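Local coordinates for protein LYND (Lyngbya aestuarii, PDB 4V1T) that probably catalyses ATP- and magnesium-dependent cyclodehydration of peptide cysteines to thiazolines, as a YcaO enzyme of cyanobactin biosynthesis, at residues B[528-533]-B[550-555]; B[544-549]-B[702-707]. One frame throughout, in Å; residues are numbered along the deposited sequence.

Contact 1. Residues B[528-533]-B[550-555]. With ADP (adenosine-5'-diphosphate), chain L; PO4 (phosphate ion), chain P.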
ATOM      1  N   ASP B 528     -20.180 -21.286  17.418  1.00 43.85           N
ATOM      2  CA  ASP B 528     -18.740 -21.465  17.270  1.00 44.55           C
ATOM      3  C   ASP B 528     -18.307 -21.146  15.836  1.00 42.79           C
ATOM      4  O   ASP B 528     -19.144 -20.891  14.959  1.00 41.44           O
ATOM      5  CB  ASP B 528     -18.316 -22.887  17.675  1.00 50.67           C
ATOM      6  CG  ASP B 528     -18.986 -23.974  16.853  1.00 54.56           C
ATOM      7  OD1 ASP B 528     -19.235 -23.783  15.645  1.00 52.21           O
ATOM      8  OD2 ASP B 528     -19.252 -25.048  17.425  1.00 66.76           O
ATOM      9  N   SER B 529     -17.000 -21.174  15.607  1.00 43.14           N
ATOM     10  CA  SER B 529     -16.426 -20.767  14.328  1.00 43.79           C
ATOM     11  C   SER B 529     -16.165 -21.944  13.397  1.00 44.28           C
ATOM     12  O   SER B 529     -15.704 -21.757  12.280  1.00 51.21           O
ATOM     13  CB  SER B 529     -15.121 -19.992  14.565  1.00 42.23           C
ATOM     14  OG  SER B 529     -14.134 -20.808  15.171  1.00 46.56           O
ATOM     15  N   ASN B 530     -16.459 -23.158  13.850  1.00 46.78           N
ATOM     16  CA  ASN B 530     -16.150 -24.348  13.064  1.00 49.22           C
ATOM     17  C   ASN B 530     -17.040 -24.493  11.822  1.00 43.33           C
ATOM     18  O   ASN B 530     -18.260 -24.567  11.917  1.00 42.96           O
ATOM     19  CB  ASN B 530     -16.262 -25.611  13.927  1.00 51.08           C
ATOM     20  CG  ASN B 530     -15.687 -26.825  13.239  1.00 55.17           C
ATOM     21  OD1 ASN B 530     -14.972 -26.692  12.236  1.00 60.96           O
ATOM     22  ND2 ASN B 530     -15.988 -28.014  13.761  1.00 50.39           N
ATOM     23  N   GLY B 531     -16.404 -24.545  10.657  1.00 42.67           N
ATOM     24  CA  GLY B 531     -17.113 -24.629   9.395  1.00 51.45           C
ATOM     25  C   GLY B 531     -17.341 -23.263   8.777  1.00 38.41           C
ATOM     26  O   GLY B 531     -17.787 -23.161   7.637  1.00 43.83           O
ATOM     27  N   ASN B 532     -17.058 -22.212   9.535  1.00 50.19           N
ATOM     28  CA  ASN B 532     -17.187 -20.863   9.027  1.00 38.42           C
ATOM     29  C   ASN B 532     -16.048 -20.565   8.069  1.00 41.69           C
ATOM     30  O   ASN B 532     -14.889 -20.864   8.360  1.00 41.04           O
ATOM     31  CB  ASN B 532     -17.169 -19.834  10.154  1.00 43.29           C
ATOM     32  CG  ASN B 532     -18.356 -19.962  11.082  1.00 47.39           C
ATOM     33  OD1 ASN B 532     -18.715 -21.068  11.514  1.00 49.70           O
ATOM     34  ND2 ASN B 532     -18.971 -18.831  11.403  1.00 49.39           N
ATOM     35  N   ALA B 533     -16.382 -19.984   6.924  1.00 38.87           N
ATOM     36  CA  ALA B 533     -15.367 -19.625   5.948  1.00 38.86           C
ATOM     37  C   ALA B 533     -15.845 -18.516   5.019  1.00 51.70           C
ATOM     38  O   ALA B 533     -17.051 -18.304   4.837  1.00 53.39           O
ATOM     39  CB  ALA B 533     -14.959 -20.853   5.143  1.00 42.69           C
ATOM     40  N   VAL B 550     -13.659 -31.360   8.230  1.00 48.83           N
ATOM     41  CA  VAL B 550     -12.948 -32.639   8.189  1.00 47.81           C
ATOM     42  C   VAL B 550     -11.615 -32.501   8.908  1.00 49.36           C
ATOM     43  O   VAL B 550     -11.111 -33.461   9.494  1.00 48.33           O
ATOM     44  CB  VAL B 550     -12.699 -33.157   6.735  1.00 52.76           C
ATOM     45  CG1 VAL B 550     -11.877 -34.445   6.741  1.00 45.70           C
ATOM     46  CG2 VAL B 550     -14.021 -33.390   6.004  1.00 57.88           C
ATOM     47  N   GLU B 551     -11.053 -31.298   8.867  1.00 40.99           N
ATOM     48  CA  GLU B 551      -9.828 -31.003   9.605  1.00 44.65           C
ATOM     49  C   GLU B 551     -10.030 -31.209  11.100  1.00 43.11           C
ATOM     50  O   GLU B 551      -9.246 -31.897  11.739  1.00 44.20           O
ATOM     51  CB  GLU B 551      -9.375 -29.565   9.336  1.00 40.20           C
ATOM     52  CG  GLU B 551      -8.216 -29.059  10.189  1.00 42.42           C
ATOM     53  CD  GLU B 551      -8.134 -27.546  10.187  1.00 53.78           C
ATOM     54  OE1 GLU B 551      -8.222 -26.940   9.100  1.00 51.34           O
ATOM     55  OE2 GLU B 551      -8.004 -26.963  11.277  1.00 41.33           O
ATOM     56  N   ARG B 552     -11.084 -30.610  11.648  1.00 48.16           N
ATOM     57  CA  ARG B 552     -11.325 -30.657  13.096  1.00 50.44           C
ATOM     58  C   ARG B 552     -11.701 -32.068  13.529  1.00 48.98           C
ATOM     59  O   ARG B 552     -11.273 -32.529  14.593  1.00 48.27           O
ATOM     60  CB  ARG B 552     -12.436 -29.707  13.535  1.00 53.51           C
ATOM     61  CG  ARG B 552     -12.519 -28.392  12.815  1.00 76.08           C
ATOM     62  CD  ARG B 552     -11.387 -27.446  13.112  1.00 69.89           C
ATOM     63  NE  ARG B 552     -11.884 -26.071  13.145  1.00 64.09           N
ATOM     64  CZ  ARG B 552     -11.135 -24.986  13.084  1.00 58.25           C
ATOM     65  NH1 ARG B 552      -9.826 -25.074  12.945  1.00 65.36           N
ATOM     66  NH2 ARG B 552     -11.710 -23.799  13.135  1.00 75.75           N
ATOM     67  N   ASP B 553     -12.517 -32.728  12.706  1.00 44.93           N
ATOM     68  CA  ASP B 553     -12.922 -34.105  12.945  1.00 49.91           C
ATOM     69  C   ASP B 553     -11.683 -34.988  13.022  1.00 48.30           C
ATOM     70  O   ASP B 553     -11.527 -35.759  13.968  1.00 48.29           O
ATOM     71  CB  ASP B 553     -13.877 -34.587  11.851  1.00 43.41           C
ATOM     72  CG  ASP B 553     -14.377 -35.990  12.088  1.00 55.72           C
ATOM     73  OD1 ASP B 553     -13.670 -36.944  11.692  1.00 50.52           O
ATOM     74  OD2 ASP B 553     -15.483 -36.143  12.656  1.00 55.90           O
ATOM     75  N   GLY B 554     -10.798 -34.848  12.038  1.00 45.06           N
ATOM     76  CA  GLY B 554      -9.553 -35.598  12.009  1.00 41.92           C
ATOM     77  C   GLY B 554      -8.688 -35.360  13.232  1.00 45.51           C
ATOM     78  O   GLY B 554      -8.125 -36.305  13.801  1.00 49.26           O
ATOM     79  N   VAL B 555      -8.581 -34.096  13.639  1.00 37.37           N
ATOM     80  CA  VAL B 555      -7.801 -33.743  14.815  1.00 40.54           C
ATOM     81  C   VAL B 555      -8.441 -34.360  16.051  1.00 40.89           C
ATOM     82  O   VAL B 555      -7.750 -34.943  16.893  1.00 40.63           O
ATOM     83  CB  VAL B 555      -7.672 -32.210  14.984  1.00 39.41           C
ATOM     84  CG1 VAL B 555      -7.056 -31.858  16.339  1.00 44.77           C
ATOM     85  CG2 VAL B 555      -6.816 -31.618  13.874  1.00 49.67           C
TER
HETATM   86  PB  ADP L 780      -8.037 -20.831   8.724  1.00 58.72           P
HETATM   87  O1B ADP L 780      -9.469 -21.293   8.813  1.00 59.74           O
HETATM   88  O2B ADP L 780      -7.034 -21.891   9.077  1.00 60.08           O
HETATM   89  O3B ADP L 780      -7.813 -19.515   9.404  1.00 56.13           O
HETATM   90  PA  ADP L 780      -6.970 -19.459   6.393  1.00 49.41           P
HETATM   91  O1A ADP L 780      -6.336 -20.060   5.165  1.00 47.12           O
HETATM   92  O2A ADP L 780      -6.091 -18.722   7.387  1.00 46.02           O
HETATM   93  O3A ADP L 780      -7.848 -20.601   7.132  1.00 66.08           O
HETATM   94  O5' ADP L 780      -8.116 -18.459   5.903  1.00 46.03           O
HETATM   95  C5' ADP L 780      -8.746 -17.568   6.802  1.00 49.02           C
HETATM   96  C4' ADP L 780     -10.063 -17.131   6.183  1.00 56.01           C
HETATM   97  O4' ADP L 780      -9.826 -16.303   5.046  1.00 56.65           O
HETATM   98  C3' ADP L 780     -10.866 -18.316   5.677  1.00 60.76           C
HETATM   99  O3' ADP L 780     -12.243 -18.047   5.908  1.00 48.55           O
HETATM  100  C2' ADP L 780     -10.617 -18.375   4.189  1.00 56.10           C
HETATM  101  O2' ADP L 780     -11.760 -18.828   3.459  1.00 51.45           O
HETATM  102  C1' ADP L 780     -10.311 -16.928   3.856  1.00 53.72           C
HETATM  103  N9  ADP L 780      -9.320 -16.832   2.759  1.00 65.55           N
HETATM  104  C8  ADP L 780      -8.034 -17.241   2.795  1.00 62.77           C
HETATM  105  N7  ADP L 780      -7.419 -16.980   1.616  1.00 59.19           N
HETATM  106  C5  ADP L 780      -8.319 -16.394   0.813  1.00 65.24           C
HETATM  107  C6  ADP L 780      -8.324 -15.868  -0.566  1.00 60.03           C
HETATM  108  N6  ADP L 780      -7.194 -15.937  -1.306  1.00 61.21           N
HETATM  109  N1  ADP L 780      -9.470 -15.336  -1.042  1.00 56.86           N
HETATM  110  C2  ADP L 780     -10.589 -15.274  -0.296  1.00 63.78           C
HETATM  111  N3  ADP L 780     -10.652 -15.735   0.971  1.00 60.29           N
HETATM  112  C4  ADP L 780      -9.574 -16.298   1.567  1.00 66.21           C
HETATM  113  P   PO4 P1779      -8.962 -21.019  12.265  1.00 62.05           P
HETATM  114  O1  PO4 P1779      -9.228 -21.491  13.684  1.00 73.87           O
HETATM  115  O2  PO4 P1779     -10.224 -21.115  11.447  1.00 57.04           O
HETATM  116  O3  PO4 P1779      -7.875 -21.878  11.663  1.00 53.35           O
HETATM  117  O4  PO4 P1779      -8.549 -19.562  12.328  1.00 61.45           O
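Asn530 OD1 takes a hydrogen bond from Arg552 NE (3.3 Å), and through it a type II beta turn, Ser529 to Asn532, meets helix 538-561 in the nucleotide site of the YcaO fold. The bond is bent, 141° at the hydrogen, and NE stands above the carbonyl plane of the amide, well away from a lone-pair direction. The two side chains run antiparallel alongside one another, their flat ends turned 49° apart, and Arg552 CG presses on the same Asn530 OD1 at 3.0 Å. Asn530 extends far enough to do this because its CG lies anti to the backbone N (chi1 -168°).

Arg552 bends at chi2 and chi3, which carries its guanidinium past the amide to the bound anions. There NH1 forms a salt bridge with its helix neighbour, to Glu551 OE2 at 3.1 Å, while NH2 makes a weak hydrogen bond to O1 of the phosphate ion (3.4 Å). That phosphate probably comes from the crystallisation liquor. A magnesium ion, bound by its O2 and by O1B of ADP, brings the two anionic groups together, with Arg552 beside the phosphate.

The turn is closed by Asn532 N bonding to Ser529 O (3.1 Å), with Gly531 at its left-handed corner. Lys731 ties it to strand 728-733, reaching Asn530 O, Asn532 OD1 and Asp528 OD1. Strand 532-535 then runs on to the ribose, where Ala533 CA lies 3.5 Å from O3' of ADP.

Contact 2. Residues B[544-549]-B[702-707]. With MG (magnesium ion), chain O.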
ATOM      1  N   GLN B 544     -14.070 -24.448   1.466  1.00 52.60           N
ATOM      2  CA  GLN B 544     -13.150 -24.216   2.560  1.00 55.89           C
ATOM      3  C   GLN B 544     -13.790 -24.586   3.894  1.00 51.92           C
ATOM      4  O   GLN B 544     -13.149 -25.197   4.743  1.00 50.50           O
ATOM      5  CB  GLN B 544     -12.687 -22.757   2.577  1.00 64.80           C
ATOM      6  CG  GLN B 544     -11.614 -22.456   3.611  1.00 77.42           C
ATOM      7  CD  GLN B 544     -10.328 -23.212   3.352  1.00 98.00           C
ATOM      8  OE1 GLN B 544      -9.689 -23.031   2.310  1.00 91.33           O
ATOM      9  NE2 GLN B 544      -9.942 -24.076   4.299  1.00114.86           N
ATOM     10  N   GLY B 545     -15.055 -24.216   4.067  1.00 50.57           N
ATOM     11  CA  GLY B 545     -15.779 -24.508   5.295  1.00 61.04           C
ATOM     12  C   GLY B 545     -15.857 -25.998   5.547  1.00 50.70           C
ATOM     13  O   GLY B 545     -15.618 -26.463   6.661  1.00 51.56           O
ATOM     14  N   PHE B 546     -16.182 -26.744   4.496  1.00 45.74           N
ATOM     15  CA  PHE B 546     -16.253 -28.205   4.566  1.00 41.13           C
ATOM     16  C   PHE B 546     -14.900 -28.787   4.986  1.00 48.63           C
ATOM     17  O   PHE B 546     -14.821 -29.615   5.887  1.00 38.95           O
ATOM     18  CB  PHE B 546     -16.683 -28.795   3.207  1.00 40.60           C
ATOM     19  CG  PHE B 546     -17.055 -30.249   3.273  1.00 47.14           C
ATOM     20  CD1 PHE B 546     -16.084 -31.231   3.205  1.00 45.66           C
ATOM     21  CD2 PHE B 546     -18.376 -30.630   3.432  1.00 55.03           C
ATOM     22  CE1 PHE B 546     -16.425 -32.566   3.292  1.00 45.15           C
ATOM     23  CE2 PHE B 546     -18.724 -31.963   3.512  1.00 61.46           C
ATOM     24  CZ  PHE B 546     -17.747 -32.935   3.440  1.00 51.06           C
ATOM     25  N   MET B 547     -13.835 -28.344   4.331  1.00 39.05           N
ATOM     26  CA  MET B 547     -12.500 -28.837   4.634  1.00 39.75           C
ATOM     27  C   MET B 547     -12.119 -28.522   6.073  1.00 48.06           C
ATOM     28  O   MET B 547     -11.391 -29.287   6.714  1.00 45.23           O
ATOM     29  CB  MET B 547     -11.462 -28.221   3.682  1.00 46.00           C
ATOM     30  CG  MET B 547     -11.535 -28.771   2.275  1.00 50.62           C
ATOM     31  SD  MET B 547     -11.336 -30.561   2.253  1.00 51.45           S
ATOM     32  CE  MET B 547     -12.287 -30.953   0.800  1.00 52.95           C
ATOM     33  N   GLU B 548     -12.605 -27.396   6.587  1.00 49.06           N
ATOM     34  CA  GLU B 548     -12.367 -27.083   7.981  1.00 45.96           C
ATOM     35  C   GLU B 548     -13.009 -28.167   8.848  1.00 50.92           C
ATOM     36  O   GLU B 548     -12.371 -28.693   9.738  1.00 44.81           O
ATOM     37  CB  GLU B 548     -12.909 -25.708   8.352  1.00 58.08           C
ATOM     38  CG  GLU B 548     -12.510 -25.273   9.757  1.00 48.35           C
ATOM     39  CD  GLU B 548     -12.606 -23.779   9.938  1.00 42.90           C
ATOM     40  OE1 GLU B 548     -13.714 -23.279  10.202  1.00 43.54           O
ATOM     41  OE2 GLU B 548     -11.571 -23.103   9.794  1.00 39.88           O
ATOM     42  N   LEU B 549     -14.251 -28.528   8.554  1.00 49.31           N
ATOM     43  CA  LEU B 549     -14.940 -29.565   9.326  1.00 46.47           C
ATOM     44  C   LEU B 549     -14.177 -30.904   9.368  1.00 45.45           C
ATOM     45  O   LEU B 549     -14.054 -31.509  10.432  1.00 40.24           O
ATOM     46  CB  LEU B 549     -16.342 -29.791   8.767  1.00 42.77           C
ATOM     47  CG  LEU B 549     -17.340 -28.629   8.876  1.00 41.31           C
ATOM     48  CD1 LEU B 549     -18.719 -29.102   8.454  1.00 45.48           C
ATOM     49  CD2 LEU B 549     -17.409 -28.049  10.282  1.00 44.90           C
ATOM     50  N   MET B 702     -19.451 -30.641  -4.582  1.00 56.03           N
ATOM     51  CA  MET B 702     -20.412 -31.703  -4.818  1.00 58.98           C
ATOM     52  C   MET B 702     -19.727 -33.061  -4.657  1.00 60.92           C
ATOM     53  O   MET B 702     -20.375 -34.067  -4.384  1.00 75.46           O
ATOM     54  CB  MET B 702     -21.075 -31.563  -6.199  1.00 55.69           C
ATOM     55  CG  MET B 702     -22.013 -30.354  -6.332  1.00 65.15           C
ATOM     56  SD  MET B 702     -23.090 -30.055  -4.895  1.00 73.39           S
ATOM     57  CE  MET B 702     -24.225 -31.443  -5.004  1.00 86.22           C
ATOM     58  N   THR B 703     -18.409 -33.076  -4.804  1.00 53.19           N
ATOM     59  CA  THR B 703     -17.634 -34.266  -4.495  1.00 66.47           C
ATOM     60  C   THR B 703     -17.610 -34.490  -2.983  1.00 63.23           C
ATOM     61  O   THR B 703     -17.703 -35.621  -2.508  1.00 51.27           O
ATOM     62  CB  THR B 703     -16.191 -34.146  -5.008  1.00 69.76           C
ATOM     63  OG1 THR B 703     -16.210 -33.827  -6.400  1.00 75.63           O
ATOM     64  CG2 THR B 703     -15.427 -35.454  -4.796  1.00 69.47           C
ATOM     65  N   CYS B 704     -17.486 -33.399  -2.239  1.00 57.37           N
ATOM     66  CA  CYS B 704     -17.434 -33.452  -0.790  1.00 57.32           C
ATOM     67  C   CYS B 704     -18.780 -33.807  -0.169  1.00 56.97           C
ATOM     68  O   CYS B 704     -18.841 -34.543   0.825  1.00 55.15           O
ATOM     69  CB  CYS B 704     -16.937 -32.114  -0.236  1.00 55.79           C
ATOM     70  SG  CYS B 704     -15.177 -31.799  -0.528  1.00 62.87           S
ATOM     71  N   VAL B 705     -19.858 -33.278  -0.737  1.00 50.73           N
ATOM     72  CA  VAL B 705     -21.186 -33.553  -0.211  1.00 55.12           C
ATOM     73  C   VAL B 705     -21.516 -35.045  -0.334  1.00 68.40           C
ATOM     74  O   VAL B 705     -22.161 -35.628   0.543  1.00 67.99           O
ATOM     75  CB  VAL B 705     -22.267 -32.712  -0.922  1.00 70.84           C
ATOM     76  CG1 VAL B 705     -22.404 -33.134  -2.356  1.00 83.28           C
ATOM     77  CG2 VAL B 705     -23.609 -32.870  -0.241  1.00 80.82           C
ATOM     78  N   ASN B 706     -21.054 -35.656  -1.423  1.00 67.86           N
ATOM     79  CA  ASN B 706     -21.312 -37.064  -1.679  1.00 61.29           C
ATOM     80  C   ASN B 706     -20.420 -37.994  -0.859  1.00 61.39           C
ATOM     81  O   ASN B 706     -20.854 -39.065  -0.444  1.00 69.10           O
ATOM     82  CB  ASN B 706     -21.163 -37.359  -3.165  1.00 64.90           C
ATOM     83  CG  ASN B 706     -22.290 -36.758  -3.986  1.00 75.35           C
ATOM     84  OD1 ASN B 706     -23.455 -37.104  -3.804  1.00 76.29           O
ATOM     85  ND2 ASN B 706     -21.949 -35.848  -4.888  1.00 80.46           N
ATOM     86  N   ILE B 707     -19.180 -37.580  -0.620  1.00 56.86           N
ATOM     87  CA  ILE B 707     -18.284 -38.327   0.258  1.00 66.11           C
ATOM     88  C   ILE B 707     -18.851 -38.384   1.675  1.00 62.06           C
ATOM     89  O   ILE B 707     -18.781 -39.412   2.342  1.00 60.19           O
ATOM     90  CB  ILE B 707     -16.871 -37.701   0.291  1.00 62.03           C
ATOM     91  CG1 ILE B 707     -16.138 -38.022  -1.005  1.00 59.44           C
ATOM     92  CG2 ILE B 707     -16.054 -38.230   1.470  1.00 54.38           C
ATOM     93  CD1 ILE B 707     -14.831 -37.262  -1.184  1.00 68.35           C
TER
HETATM   94 MG    MG O1778     -11.236 -20.995   9.820  1.00 42.65          MG
HETATM   95  O   HOH W   1     -10.965 -18.913   9.558  1.00 44.94           O
HETATM   96  O   HOH W   2     -12.315 -20.961   7.996  1.00 45.86           O
HETATM   97  O   HOH W   3     -13.167 -20.374  10.401  1.00 40.31           O
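Phe546 and Cys704 meet across the interface of helices 538-561 and 697-710, at the point where the two segments come nearest. The main interaction is CH-pi: Cys704 CB sits over one face of the phenyl ring, 3.7 Å from its centroid and 15° off the normal, displaced toward the CE1 side of the rim. With CG of Phe546 anti to the backbone N (chi1 -168°), the ring is sent out across the gap between the helices, and chi2 of -84° turns its face to the cysteine. Its far end also packs against backbone, with CZ 3.3 Å from Cys704 O.

Sulfur supplies the second kind of contact. Cys704 SG lies obliquely to the same ring, 4.5 Å from the centroid, a cysteine sulfur-aromatic contact. The thiol also meets Met547, whose chain bends at chi2 and brings its methyl CE to 3.3 Å from Cys704 SG, a tight approach. One small cysteine thus touches two larger side chains of the partner helix, with CB over the Phe546 ring and SG against the Met547 methyl, and no hydrogen bond joins the segments.

Metal coordination belongs to the other side of helix 538-561. Glu548 stretches out to the magnesium ion and binds it through OE2 at 2.1 Å. Three waters, O1B of ADP and O2 of the phosphate ion complete an octahedron, in which one of the waters stands opposite the carboxylate. Gln544, a turn earlier, touches ADP as well. The segment is therefore two-sided: an apolar aromatic-sulfur face packs helix on helix, while the polar face of Gln544 and Glu548 forms part of the magnesium-nucleotide site that characterises the YcaO cyclodehydratase domain.

Both contacts are buried, share helix 538-561 and lie about 11 Å apart between centres. Contact 1 uses the later part of the helix and a polar turn, with charges gathered round anions; contact 2 uses the preceding turns and a second helix, with apolar and sulfur packing. Glu548 joins them: while one carboxylate oxygen serves the metal, OE1 probably accepts a hydrogen bond from Gly531 N at 3.0 Å, so the turn of contact 1 probably helps position a metal ligand of contact 2. Asn530 OD1 also packs on the Leu549 methyl CD2. The helix thus lies between the nucleotide and the packing against helix 697-710.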